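Local coordinates for protein GDNF family receptor alpha-3 (Homo sapiens, PDB 2GH0) that serves as the receptor for artemin, a growth factor for sensory and sympathetic peripheral neurons, and on binding it leads to activation of the RET receptor, at residues P60-P72 with E193-L205. Numbering follows the deposited sequence.
Sequences PHAQGLLLCPCAP and EAIAAKMRFHSQL
Leu67 meets Ile195, Lys198 and Met199 where the end of helix 59-66, in the first of the two disulfide-rich GDNF/GAS1 domains of this receptor fragment, is packed against the long C-terminal helix 189-205. The short helix lies almost perpendicular to its partner (93°), and Leu67, the centre of an inverse gamma turn, breaks the helix and starts an extended run that crosses the other helix nearly at right angles. Its branched end divides the work: CD2 faces Ile195 CG1, and CD1 rests on the methylene CG of Lys198 at 4.2 Å. Met199 suits the next place because its slim, extended chain lies alongside the backbone of the turn, bringing CG to 3.2 Å from Leu67 O and CE to 3.7 Å from Cys68 O. Pro69, rigid and without an N-H, lays its ring across the same helix, with CD 3.6 Å from His202 CB and CG close to Ser203 OG. Disulfides from Cys68 to Cys12 and from Cys70 to Cys77 tie this run to the rest of its domain. Beside the apolar patch, Gln63 crosses the Lys198 chain at about a right angle, its OE1 touching CE. The polar edge belongs to His202, whose ring comes close against Gly64, which has no side chain, with CE1 3.4 Å from Gly64 CA. CG stands anti to the carbonyl carbon (chi1 -70°), directing the imidazole at the turn, and Phe15 meets it from outside the pair. Both ring nitrogens are engaged, which should fix the ring's rotation: ND1 donates to Leu67 O at 2.8 Å, the acceptor in the ring plane but the donor 46° out of the carbonyl plane, while NE2 shares a water whose proton goes to Pro60 O.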
ATOM      1  N   PRO C  60      40.338  -3.414 -16.215  1.00 32.15           N
ATOM      2  CA  PRO C  60      39.914  -3.643 -17.596  1.00 33.70           C
ATOM      3  C   PRO C  60      38.538  -3.006 -17.966  1.00 33.48           C
ATOM      4  O   PRO C  60      38.334  -2.662 -19.109  1.00 32.82           O
ATOM      5  CB  PRO C  60      39.893  -5.167 -17.692  1.00 31.03           C
ATOM      6  CG  PRO C  60      40.779  -5.674 -16.533  1.00 35.00           C
ATOM      7  CD  PRO C  60      40.530  -4.695 -15.439  1.00 33.57           C
ATOM      8  N   HIS C  61      37.588  -2.966 -17.017  1.00 32.05           N
ATOM      9  CA  HIS C  61      36.309  -2.278 -17.252  1.00 32.73           C
ATOM     10  C   HIS C  61      36.478  -0.778 -17.404  1.00 33.18           C
ATOM     11  O   HIS C  61      35.925  -0.148 -18.304  1.00 34.39           O
ATOM     12  CB  HIS C  61      35.287  -2.588 -16.121  1.00 32.87           C
ATOM     13  CG  HIS C  61      34.839  -4.012 -16.116  1.00 34.98           C
ATOM     14  ND1 HIS C  61      34.769  -4.765 -14.974  1.00 37.17           N
ATOM     15  CD2 HIS C  61      34.454  -4.826 -17.129  1.00 37.24           C
ATOM     16  CE1 HIS C  61      34.374  -5.998 -15.274  1.00 39.23           C
ATOM     17  NE2 HIS C  61      34.188  -6.060 -16.582  1.00 39.92           N
ATOM     18  N   ALA C  62      37.264  -0.203 -16.537  1.00 32.86           N
ATOM     19  CA  ALA C  62      37.506   1.245 -16.624  1.00 34.55           C
ATOM     20  C   ALA C  62      38.229   1.664 -17.932  1.00 33.89           C
ATOM     21  O   ALA C  62      37.885   2.690 -18.589  1.00 32.62           O
ATOM     22  CB  ALA C  62      38.272   1.685 -15.294  1.00 34.37           C
ATOM     23  N   GLN C  63      39.210   0.863 -18.375  1.00 33.59           N
ATOM     24  CA  GLN C  63      39.927   1.152 -19.653  1.00 32.97           C
ATOM     25  C   GLN C  63      39.088   0.864 -20.868  1.00 33.10           C
ATOM     26  O   GLN C  63      39.206   1.550 -21.868  1.00 35.17           O
ATOM     27  CB  GLN C  63      41.216   0.288 -19.667  1.00 34.07           C
ATOM     28  CG  GLN C  63      42.145   0.918 -18.535  1.00 34.47           C
ATOM     29  CD  GLN C  63      43.432   0.201 -18.316  1.00 41.04           C
ATOM     30  OE1 GLN C  63      43.815  -0.642 -19.116  1.00 43.36           O
ATOM     31  NE2 GLN C  63      44.122   0.546 -17.229  1.00 40.71           N
ATOM     32  N   GLY C  64      38.191  -0.104 -20.776  1.00 32.51           N
ATOM     33  CA  GLY C  64      37.247  -0.367 -21.875  1.00 32.41           C
ATOM     34  C   GLY C  64      36.300   0.827 -22.050  1.00 32.77           C
ATOM     35  O   GLY C  64      35.990   1.239 -23.192  1.00 33.36           O
ATOM     36  N   LEU C  65      35.841   1.341 -20.930  1.00 32.51           N
ATOM     37  CA  LEU C  65      34.865   2.429 -20.930  1.00 33.49           C
ATOM     38  C   LEU C  65      35.475   3.678 -21.645  1.00 33.53           C
ATOM     39  O   LEU C  65      34.860   4.371 -22.491  1.00 34.47           O
ATOM     40  CB  LEU C  65      34.538   2.776 -19.465  1.00 33.25           C
ATOM     41  CG  LEU C  65      33.515   3.919 -19.345  1.00 36.54           C
ATOM     42  CD1 LEU C  65      32.155   3.517 -19.935  1.00 37.00           C
ATOM     43  CD2 LEU C  65      33.357   4.493 -17.914  1.00 36.53           C
ATOM     44  N   LEU C  66      36.683   4.006 -21.245  1.00 33.48           N
ATOM     45  CA  LEU C  66      37.284   5.267 -21.728  1.00 35.15           C
ATOM     46  C   LEU C  66      38.159   5.134 -22.949  1.00 33.62           C
ATOM     47  O   LEU C  66      38.098   6.018 -23.858  1.00 35.88           O
ATOM     48  CB  LEU C  66      38.061   5.860 -20.553  1.00 35.84           C
ATOM     49  CG  LEU C  66      38.599   7.297 -20.792  1.00 39.65           C
ATOM     50  CD1 LEU C  66      37.507   8.223 -21.169  1.00 41.47           C
ATOM     51  CD2 LEU C  66      39.297   7.794 -19.472  1.00 40.64           C
ATOM     52  N   LEU C  67      38.930   4.044 -23.052  1.00 32.37           N
ATOM     53  CA  LEU C  67      39.936   3.856 -24.138  1.00 33.83           C
ATOM     54  C   LEU C  67      39.339   3.014 -25.196  1.00 35.98           C
ATOM     55  O   LEU C  67      39.906   2.039 -25.630  1.00 37.06           O
ATOM     56  CB  LEU C  67      41.270   3.276 -23.643  1.00 33.02           C
ATOM     57  CG  LEU C  67      41.877   4.047 -22.451  1.00 34.99           C
ATOM     58  CD1 LEU C  67      43.199   3.469 -21.903  1.00 33.64           C
ATOM     59  CD2 LEU C  67      42.042   5.537 -22.757  1.00 33.76           C
ATOM     60  N   CYS C  68      38.181   3.460 -25.673  1.00 37.96           N
ATOM     61  CA  CYS C  68      37.388   2.624 -26.599  1.00 36.06           C
ATOM     62  C   CYS C  68      37.661   3.091 -28.018  1.00 36.58           C
ATOM     63  O   CYS C  68      37.903   4.342 -28.286  1.00 33.37           O
ATOM     64  CB  CYS C  68      35.889   2.669 -26.227  1.00 37.37           C
ATOM     65  SG  CYS C  68      35.229   4.360 -26.071  1.00 40.03           S
ATOM     66  N   PRO C  69      37.728   2.138 -28.950  1.00 36.99           N
ATOM     67  CA  PRO C  69      38.126   2.481 -30.311  1.00 36.15           C
ATOM     68  C   PRO C  69      36.959   3.011 -31.174  1.00 37.82           C
ATOM     69  O   PRO C  69      35.853   2.522 -31.010  1.00 35.79           O
ATOM     70  CB  PRO C  69      38.603   1.128 -30.861  1.00 37.73           C
ATOM     71  CG  PRO C  69      37.794   0.125 -30.160  1.00 36.23           C
ATOM     72  CD  PRO C  69      37.459   0.681 -28.782  1.00 37.50           C
ATOM     73  N   CYS C  70      37.232   3.959 -32.103  1.00 36.62           N
ATOM     74  CA  CYS C  70      36.238   4.568 -32.990  1.00 38.04           C
ATOM     75  C   CYS C  70      36.770   4.560 -34.407  1.00 39.66           C
ATOM     76  O   CYS C  70      37.926   4.930 -34.633  1.00 39.72           O
ATOM     77  CB  CYS C  70      35.929   6.021 -32.603  1.00 38.27           C
ATOM     78  SG  CYS C  70      35.105   6.169 -30.963  1.00 40.70           S
ATOM     79  N   ALA C  71      35.933   4.216 -35.369  1.00 40.96           N
ATOM     80  CA  ALA C  71      36.313   4.379 -36.776  1.00 43.13           C
ATOM     81  C   ALA C  71      36.601   5.870 -37.047  1.00 45.25           C
ATOM     82  O   ALA C  71      36.051   6.754 -36.366  1.00 44.52           O
ATOM     83  CB  ALA C  71      35.217   3.844 -37.707  1.00 42.60           C
ATOM     84  N   PRO C  72      37.478   6.170 -38.045  1.00 47.11           N
ATOM     85  CA  PRO C  72      37.914   7.543 -38.326  1.00 47.25           C
ATOM     86  C   PRO C  72      36.711   8.489 -38.576  1.00 47.32           C
ATOM     87  O   PRO C  72      36.647   9.599 -38.017  1.00 47.69           O
ATOM     88  CB  PRO C  72      38.689   7.380 -39.662  1.00 48.51           C
ATOM     89  CG  PRO C  72      38.082   6.095 -40.308  1.00 47.28           C
ATOM     90  CD  PRO C  72      37.986   5.221 -39.063  1.00 47.96           C
ATOM     91  N   GLU C 193      51.374   5.152 -27.590  1.00 32.28           N
ATOM     92  CA  GLU C 193      51.470   3.774 -27.955  1.00 34.70           C
ATOM     93  C   GLU C 193      50.685   2.870 -26.993  1.00 33.09           C
ATOM     94  O   GLU C 193      50.063   1.908 -27.433  1.00 34.38           O
ATOM     95  CB  GLU C 193      52.922   3.333 -28.051  1.00 35.86           C
ATOM     96  CG  GLU C 193      53.586   3.846 -29.360  1.00 38.71           C
ATOM     97  CD  GLU C 193      52.613   3.721 -30.622  1.00 46.96           C
ATOM     98  OE1 GLU C 193      52.166   2.582 -30.978  1.00 41.37           O
ATOM     99  OE2 GLU C 193      52.214   4.774 -31.180  1.00 43.40           O
ATOM    100  N   ALA C 194      50.724   3.165 -25.710  1.00 32.84           N
ATOM    101  CA  ALA C 194      49.985   2.413 -24.705  1.00 32.70           C
ATOM    102  C   ALA C 194      48.485   2.495 -24.976  1.00 33.77           C
ATOM    103  O   ALA C 194      47.747   1.484 -24.940  1.00 32.11           O
ATOM    104  CB  ALA C 194      50.308   2.991 -23.288  1.00 35.38           C
ATOM    105  N   ILE C 195      48.002   3.701 -25.229  1.00 31.53           N
ATOM    106  CA  ILE C 195      46.588   3.900 -25.583  1.00 33.05           C
ATOM    107  C   ILE C 195      46.210   3.176 -26.880  1.00 33.24           C
ATOM    108  O   ILE C 195      45.187   2.489 -26.957  1.00 33.81           O
ATOM    109  CB  ILE C 195      46.169   5.473 -25.631  1.00 34.11           C
ATOM    110  CG1 ILE C 195      46.167   6.038 -24.180  1.00 31.80           C
ATOM    111  CG2 ILE C 195      44.799   5.612 -26.271  1.00 33.80           C
ATOM    112  CD1 ILE C 195      45.891   7.603 -24.139  1.00 35.45           C
ATOM    113  N   ALA C 196      47.001   3.373 -27.908  1.00 33.24           N
ATOM    114  CA  ALA C 196      46.750   2.733 -29.222  1.00 33.60           C
ATOM    115  C   ALA C 196      46.655   1.212 -29.133  1.00 33.13           C
ATOM    116  O   ALA C 196      45.751   0.570 -29.726  1.00 31.35           O
ATOM    117  CB  ALA C 196      47.856   3.107 -30.165  1.00 35.52           C
ATOM    118  N   ALA C 197      47.592   0.609 -28.396  1.00 32.20           N
ATOM    119  CA  ALA C 197      47.585  -0.885 -28.271  1.00 33.31           C
ATOM    120  C   ALA C 197      46.300  -1.371 -27.563  1.00 32.83           C
ATOM    121  O   ALA C 197      45.718  -2.394 -27.922  1.00 33.67           O
ATOM    122  CB  ALA C 197      48.848  -1.370 -27.502  1.00 31.78           C
ATOM    123  N   LYS C 198      45.906  -0.637 -26.522  1.00 33.12           N
ATOM    124  CA  LYS C 198      44.723  -0.995 -25.742  1.00 32.07           C
ATOM    125  C   LYS C 198      43.518  -0.838 -26.615  1.00 32.99           C
ATOM    126  O   LYS C 198      42.620  -1.672 -26.592  1.00 31.39           O
ATOM    127  CB  LYS C 198      44.591  -0.040 -24.530  1.00 32.83           C
ATOM    128  CG  LYS C 198      43.477  -0.459 -23.491  1.00 33.26           C
ATOM    129  CD  LYS C 198      43.600  -1.961 -23.095  1.00 33.86           C
ATOM    130  CE  LYS C 198      44.805  -2.267 -22.237  1.00 34.16           C
ATOM    131  NZ  LYS C 198      44.731  -3.773 -21.806  1.00 33.32           N
ATOM    132  N   MET C 199      43.473   0.246 -27.394  1.00 31.71           N
ATOM    133  CA  MET C 199      42.356   0.346 -28.356  1.00 32.99           C
ATOM    134  C   MET C 199      42.267  -0.775 -29.383  1.00 32.51           C
ATOM    135  O   MET C 199      41.149  -1.237 -29.731  1.00 34.07           O
ATOM    136  CB  MET C 199      42.362   1.756 -29.031  1.00 33.73           C
ATOM    137  CG  MET C 199      41.881   2.855 -28.020  1.00 32.40           C
ATOM    138  SD  MET C 199      41.801   4.367 -28.994  1.00 35.75           S
ATOM    139  CE  MET C 199      41.370   5.535 -27.696  1.00 35.42           C
ATOM    140  N   ARG C 200      43.403  -1.182 -29.966  1.00 32.00           N
ATOM    141  CA  ARG C 200      43.434  -2.349 -30.857  1.00 33.11           C
ATOM    142  C   ARG C 200      42.897  -3.586 -30.151  1.00 31.16           C
ATOM    143  O   ARG C 200      42.080  -4.341 -30.689  1.00 30.07           O
ATOM    144  CB  ARG C 200      44.851  -2.633 -31.406  1.00 32.57           C
ATOM    145  CG  ARG C 200      45.525  -1.608 -32.467  1.00 39.22           C
ATOM    146  CD  ARG C 200      47.171  -1.986 -32.583  1.00 33.67           C
ATOM    147  NE  ARG C 200      47.948  -0.712 -32.399  1.00 46.34           N
ATOM    148  CZ  ARG C 200      49.077  -0.636 -31.737  1.00 45.85           C
ATOM    149  NH1 ARG C 200      49.550  -1.693 -31.161  1.00 35.05           N
ATOM    150  NH2 ARG C 200      49.735   0.514 -31.610  1.00 53.63           N
ATOM    151  N   PHE C 201      43.325  -3.770 -28.905  1.00 32.49           N
ATOM    152  CA  PHE C 201      42.849  -4.954 -28.153  1.00 32.70           C
ATOM    153  C   PHE C 201      41.339  -4.895 -28.028  1.00 32.66           C
ATOM    154  O   PHE C 201      40.651  -5.871 -28.241  1.00 32.27           O
ATOM    155  CB  PHE C 201      43.463  -5.000 -26.742  1.00 33.45           C
ATOM    156  CG  PHE C 201      42.750  -5.956 -25.821  1.00 32.84           C
ATOM    157  CD1 PHE C 201      42.730  -7.328 -26.099  1.00 35.84           C
ATOM    158  CD2 PHE C 201      42.077  -5.455 -24.672  1.00 34.57           C
ATOM    159  CE1 PHE C 201      42.015  -8.221 -25.244  1.00 34.85           C
ATOM    160  CE2 PHE C 201      41.422  -6.305 -23.825  1.00 37.41           C
ATOM    161  CZ  PHE C 201      41.376  -7.677 -24.111  1.00 34.02           C
ATOM    162  N   HIS C 202      40.828  -3.718 -27.671  1.00 32.75           N
ATOM    163  CA  HIS C 202      39.364  -3.529 -27.629  1.00 32.76           C
ATOM    164  C   HIS C 202      38.598  -3.846 -28.932  1.00 31.77           C
ATOM    165  O   HIS C 202      37.548  -4.525 -28.894  1.00 33.70           O
ATOM    166  CB  HIS C 202      39.058  -2.098 -27.116  1.00 30.62           C
ATOM    167  CG  HIS C 202      39.401  -1.944 -25.675  1.00 31.27           C
ATOM    168  ND1 HIS C 202      39.697  -0.742 -25.110  1.00 32.02           N
ATOM    169  CD2 HIS C 202      39.515  -2.870 -24.683  1.00 29.93           C
ATOM    170  CE1 HIS C 202      39.969  -0.900 -23.820  1.00 32.24           C
ATOM    171  NE2 HIS C 202      39.879  -2.186 -23.538  1.00 33.81           N
ATOM    172  N   SER C 203      39.093  -3.399 -30.066  1.00 33.01           N
ATOM    173  CA  SER C 203      38.525  -3.770 -31.378  1.00 34.38           C
ATOM    174  C   SER C 203      38.537  -5.294 -31.602  1.00 34.99           C
ATOM    175  O   SER C 203      37.593  -5.873 -32.188  1.00 33.78           O
ATOM    176  CB  SER C 203      39.271  -3.120 -32.561  1.00 34.51           C
ATOM    177  OG  SER C 203      39.252  -1.719 -32.338  1.00 41.64           O
ATOM    178  N   GLN C 204      39.597  -5.933 -31.111  1.00 32.67           N
ATOM    179  CA  GLN C 204      39.779  -7.351 -31.368  1.00 34.72           C
ATOM    180  C   GLN C 204      38.896  -8.226 -30.501  1.00 35.50           C
ATOM    181  O   GLN C 204      38.457  -9.319 -30.935  1.00 35.14           O
ATOM    182  CB  GLN C 204      41.252  -7.706 -31.194  1.00 34.08           C
ATOM    183  CG  GLN C 204      42.135  -7.039 -32.268  1.00 33.56           C
ATOM    184  CD  GLN C 204      43.638  -6.991 -31.874  1.00 34.43           C
ATOM    185  OE1 GLN C 204      44.098  -7.702 -30.949  1.00 34.24           O
ATOM    186  NE2 GLN C 204      44.397  -6.193 -32.602  1.00 31.74           N
ATOM    187  N   LEU C 205      38.698  -7.800 -29.253  1.00 35.52           N
ATOM    188  CA  LEU C 205      37.864  -8.514 -28.292  1.00 39.58           C
ATOM    189  C   LEU C 205      36.454  -8.648 -28.844  1.00 40.71           C
ATOM    190  O   LEU C 205      35.787  -9.712 -28.705  1.00 39.36           O
ATOM    191  CB  LEU C 205      37.874  -7.753 -26.942  1.00 39.11           C
ATOM    192  CG  LEU C 205      37.254  -8.451 -25.726  1.00 43.42           C
ATOM    193  CD1 LEU C 205      37.881  -9.816 -25.403  1.00 46.85           C
ATOM    194  CD2 LEU C 205      37.265  -7.521 -24.498  1.00 42.49           C
TER
HETATM  195  O   HOH W   1      40.218  -3.266 -20.998  1.00 30.76           O